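Local coordinates for p1 (Rice yellow mottle virus, PDB 6TY2), which probably acts as a viral suppressor of RNA silencing with a role in virus spread, this chain being its C-terminal zinc-finger part, at residues A[30-40]-A[47-55]. Sequence-based numbering, arbitrary orientation.
With ZN (zinc ion), chain C.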
loop_
_atom_site.group_PDB
_atom_site.type_symbol
_atom_site.label_atom_id
_atom_site.label_comp_id
_atom_site.label_asym_id
_atom_site.label_seq_id
_atom_site.Cartn_x
_atom_site.Cartn_y
_atom_site.Cartn_z
ATOM N N SER A 30 9.751 -10.692 -5.015
ATOM C CA SER A 30 8.861 -9.852 -5.812
ATOM C C SER A 30 8.938 -8.340 -5.546
ATOM O O SER A 30 8.492 -7.545 -6.371
ATOM C CB SER A 30 7.414 -10.324 -5.612
ATOM O OG SER A 30 7.141 -10.568 -4.239
ATOM N N LEU A 31 9.496 -7.930 -4.413
ATOM C CA LEU A 31 9.494 -6.510 -4.073
ATOM C C LEU A 31 10.551 -5.733 -4.884
ATOM O O LEU A 31 11.610 -6.254 -5.246
ATOM C CB LEU A 31 9.694 -6.321 -2.561
ATOM C CG LEU A 31 8.566 -6.881 -1.679
ATOM C CD1 LEU A 31 8.887 -6.766 -0.198
ATOM C CD2 LEU A 31 7.251 -6.184 -1.974
ATOM N N VAL A 32 10.235 -4.486 -5.193
ATOM C CA VAL A 32 11.075 -3.700 -6.086
ATOM C C VAL A 32 11.506 -2.462 -5.343
ATOM O O VAL A 32 10.762 -1.938 -4.516
ATOM C CB VAL A 32 10.326 -3.349 -7.392
ATOM C CG1 VAL A 32 9.068 -2.651 -7.078
ATOM C CG2 VAL A 32 11.168 -2.502 -8.323
ATOM N N TYR A 33 12.722 -2.008 -5.616
ATOM C CA TYR A 33 13.307 -0.919 -4.859
ATOM C C TYR A 33 12.786 0.466 -5.293
ATOM O O TYR A 33 12.436 0.685 -6.442
ATOM C CB TYR A 33 14.822 -0.976 -4.984
ATOM C CG TYR A 33 15.497 -2.129 -4.255
ATOM C CD1 TYR A 33 15.384 -2.269 -2.878
ATOM C CD2 TYR A 33 16.287 -3.038 -4.942
ATOM C CE1 TYR A 33 16.026 -3.302 -2.206
ATOM C CE2 TYR A 33 16.942 -4.076 -4.283
ATOM C CZ TYR A 33 16.810 -4.201 -2.915
ATOM O OH TYR A 33 17.450 -5.229 -2.255
ATOM N N LEU A 34 12.739 1.398 -4.352
ATOM C CA LEU A 34 12.249 2.745 -4.635
ATOM C C LEU A 34 13.345 3.714 -5.098
ATOM O O LEU A 34 14.500 3.632 -4.662
ATOM C CB LEU A 34 11.574 3.331 -3.395
ATOM C CG LEU A 34 10.194 2.892 -2.923
ATOM C CD1 LEU A 34 10.132 1.405 -2.633
ATOM C CD2 LEU A 34 9.861 3.675 -1.674
ATOM N N SER A 35 12.966 4.645 -5.966
ATOM C CA SER A 35 13.788 5.818 -6.254
ATOM C C SER A 35 12.845 6.979 -6.463
ATOM O O SER A 35 11.635 6.789 -6.470
ATOM C CB SER A 35 14.659 5.614 -7.493
ATOM O OG SER A 35 13.848 5.490 -8.645
ATOM N N ARG A 36 13.390 8.177 -6.652
ATOM C CA ARG A 36 12.564 9.335 -6.946
ATOM C C ARG A 36 11.751 9.127 -8.210
ATOM O O ARG A 36 10.688 9.709 -8.372
ATOM C CB ARG A 36 13.426 10.596 -7.084
ATOM C CG ARG A 36 14.090 11.034 -5.789
ATOM C CD ARG A 36 14.888 12.323 -5.963
ATOM N NE ARG A 36 15.688 12.628 -4.776
ATOM C CZ ARG A 36 16.372 13.755 -4.604
ATOM N NH1 ARG A 36 16.356 14.696 -5.540
ATOM N NH2 ARG A 36 17.070 13.945 -3.492
ATOM N N ASP A 37 12.239 8.291 -9.111
ATOM C CA ASP A 37 11.558 8.114 -10.387
ATOM C C ASP A 37 10.539 6.964 -10.411
ATOM O O ASP A 37 9.880 6.743 -11.425
ATOM C CB ASP A 37 12.602 7.937 -11.485
ATOM C CG ASP A 37 13.563 9.117 -11.552
ATOM O OD1 ASP A 37 13.101 10.288 -11.628
ATOM O OD2 ASP A 37 14.780 8.865 -11.495
ATOM N N ALA A 38 10.402 6.256 -9.292
ATOM C CA ALA A 38 9.308 5.308 -9.106
ATOM C C ALA A 38 9.212 4.997 -7.626
ATOM O O ALA A 38 10.021 4.249 -7.089
ATOM C CB ALA A 38 9.520 4.030 -9.928
ATOM N N CYS A 39 8.208 5.577 -6.979
ATOM C CA CYS A 39 8.094 5.572 -5.524
ATOM C C CYS A 39 6.655 5.303 -5.067
ATOM O O CYS A 39 5.715 5.803 -5.676
ATOM C CB CYS A 39 8.594 6.916 -5.004
ATOM S SG CYS A 39 8.274 7.296 -3.321
ATOM N N ASP A 40 6.463 4.519 -4.012
ATOM C CA ASP A 40 5.091 4.195 -3.623
ATOM C C ASP A 40 4.720 4.790 -2.267
ATOM O O ASP A 40 3.798 4.324 -1.613
ATOM C CB ASP A 40 4.858 2.675 -3.629
ATOM C CG ASP A 40 5.778 1.915 -2.681
ATOM O OD1 ASP A 40 6.602 2.553 -2.008
ATOM O OD2 ASP A 40 5.674 0.665 -2.601
ATOM N N ARG A 47 7.011 15.249 -5.591
ATOM C CA ARG A 47 8.443 15.295 -5.550
ATOM C C ARG A 47 8.976 13.972 -6.090
ATOM O O ARG A 47 9.963 13.954 -6.802
ATOM C CB ARG A 47 8.925 15.577 -4.131
ATOM C CG ARG A 47 8.493 16.942 -3.628
ATOM C CD ARG A 47 8.855 17.126 -2.165
ATOM N NE ARG A 47 8.034 16.264 -1.328
ATOM C CZ ARG A 47 8.152 16.177 -0.012
ATOM N NH1 ARG A 47 9.062 16.902 0.615
ATOM N NH2 ARG A 47 7.359 15.367 0.671
ATOM N N CYS A 48 8.301 12.872 -5.774
ATOM C CA CYS A 48 8.598 11.580 -6.401
ATOM C C CYS A 48 7.515 11.182 -7.409
ATOM O O CYS A 48 6.385 11.650 -7.331
ATOM C CB CYS A 48 8.740 10.484 -5.338
ATOM S SG CYS A 48 10.174 10.728 -4.295
ATOM N N ARG A 49 7.862 10.321 -8.360
ATOM C CA ARG A 49 6.848 9.763 -9.245
ATOM C C ARG A 49 6.081 8.707 -8.487
ATOM O O ARG A 49 6.629 7.666 -8.146
ATOM C CB ARG A 49 7.464 9.159 -10.494
ATOM C CG ARG A 49 6.430 8.689 -11.502
ATOM C CD ARG A 49 7.093 8.281 -12.797
ATOM N NE ARG A 49 6.113 7.907 -13.806
ATOM C CZ ARG A 49 6.417 7.630 -15.069
ATOM N NH1 ARG A 49 7.678 7.690 -15.480
ATOM N NH2 ARG A 49 5.458 7.296 -15.920
ATOM N N PHE A 50 4.811 8.969 -8.225
ATOM C CA PHE A 50 4.028 8.078 -7.391
ATOM C C PHE A 50 3.507 6.918 -8.219
ATOM O O PHE A 50 2.730 7.086 -9.159
ATOM C CB PHE A 50 2.887 8.839 -6.719
ATOM C CG PHE A 50 2.083 8.020 -5.754
ATOM C CD1 PHE A 50 2.704 7.242 -4.799
ATOM C CD2 PHE A 50 0.702 8.051 -5.792
ATOM C CE1 PHE A 50 1.965 6.493 -3.909
ATOM C CE2 PHE A 50 -0.048 7.310 -4.905
ATOM C CZ PHE A 50 0.584 6.528 -3.962
ATOM N N VAL A 51 3.973 5.733 -7.854
ATOM C CA VAL A 51 3.623 4.492 -8.502
ATOM C C VAL A 51 3.007 3.636 -7.420
ATOM O O VAL A 51 3.713 2.931 -6.698
ATOM C CB VAL A 51 4.853 3.822 -9.120
ATOM C CG1 VAL A 51 4.481 2.480 -9.756
ATOM C CG2 VAL A 51 5.474 4.770 -10.133
ATOM N N LYS A 52 1.685 3.738 -7.303
ATOM C CA LYS A 52 0.978 3.361 -6.088
ATOM C C LYS A 52 1.130 1.888 -5.716
ATOM O O LYS A 52 1.194 1.536 -4.534
ATOM C CB LYS A 52 -0.499 3.694 -6.241
ATOM C CG LYS A 52 -1.329 3.423 -5.008
ATOM C CD LYS A 52 -2.792 3.713 -5.313
ATOM C CE LYS A 52 -3.679 3.504 -4.118
ATOM N NZ LYS A 52 -5.079 3.898 -4.495
ATOM N N TYR A 53 1.182 1.039 -6.733
ATOM C CA TYR A 53 1.204 -0.398 -6.523
ATOM C C TYR A 53 2.531 -1.000 -6.972
ATOM O O TYR A 53 2.603 -2.135 -7.442
ATOM C CB TYR A 53 0.038 -1.035 -7.253
ATOM C CG TYR A 53 -1.304 -0.665 -6.663
ATOM C CD1 TYR A 53 -1.770 -1.307 -5.537
ATOM C CD2 TYR A 53 -2.094 0.324 -7.234
ATOM C CE1 TYR A 53 -2.985 -1.001 -4.993
ATOM C CE2 TYR A 53 -3.334 0.653 -6.694
ATOM C CZ TYR A 53 -3.769 -0.022 -5.567
ATOM O OH TYR A 53 -4.980 0.255 -4.995
ATOM N N LEU A 54 3.580 -0.214 -6.788
ATOM C CA LEU A 54 4.941 -0.624 -7.101
ATOM C C LEU A 54 5.246 -1.969 -6.461
ATOM O O LEU A 54 5.891 -2.813 -7.062
ATOM C CB LEU A 54 5.926 0.444 -6.613
ATOM C CG LEU A 54 7.422 0.344 -6.885
ATOM C CD1 LEU A 54 7.725 0.470 -8.369
ATOM C CD2 LEU A 54 8.155 1.413 -6.098
ATOM N N ASN A 55 4.737 -2.171 -5.252
ATOM C CA ASN A 55 4.977 -3.404 -4.527
ATOM C C ASN A 55 3.716 -4.185 -4.124
ATOM O O ASN A 55 2.946 -3.745 -3.264
ATOM C CB ASN A 55 5.825 -3.077 -3.295
ATOM C CG ASN A 55 7.281 -2.839 -3.657
ATOM O OD1 ASN A 55 7.866 -3.624 -4.388
ATOM N ND2 ASN A 55 7.850 -1.746 -3.187
HETATM ZN ZN ZN C . 9.759 8.991 -2.852
HETATM O O HOH W 1 3.142 -0.237 -3.329
HETATM O O HOH W 2 1.103 2.876 -2.199
#
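Asn55 lies against Leu31 and Val32 and ties the C-terminal end of 47-55 to the start of 30-40. Its CB rests 3.7 Å from Leu31 CD2, with the two side chains nearly perpendicular. Because CG, 3.7 Å from both N and O of Val32, stands anti to the carbonyl carbon (chi1 -76°), the amide meets that backbone with both its polar atoms. OD1 takes the N-H of Val32 in a short, nearly straight bond (OD1 to N 2.6 Å, 168°), in the carbonyl plane. ND2 gives a hydrogen to Val32 O at 3.2 Å, within the amide plane, and a weak one to Asp40 OD2, whose carboxylate is turned 70° from the amide. The two bonds to the backbone of Val32 fix the rotation of the amide. Asp40 OD2 also receives a hydrogen from a water that bridges to Lys52 O, and has a salt bridge to Arg11. Beside the amide, Leu54 pushes CG tightly against Val32 CG1 (3.4 Å), while its CD2 reaches Leu34 CD1.

Further along, a single parallel bridge pairs Cys39 with Phe50: Cys39 N bonds to Arg49 O, and Val51 N to Cys39 O (2.8 Å). This brings Cys39 and Cys48 together, CB to CB 3.6 Å, and each SG binds the zinc ion at 2.3 Å; His8 and His44 complete this two-cysteine, two-histidine zinc finger. As His8 belongs to helix 3-24, the metal fastens both loops to that helix, and Leu31 packs on its Ile15 and Cys18, while Lys52 reaches Leu31 O of the second subunit.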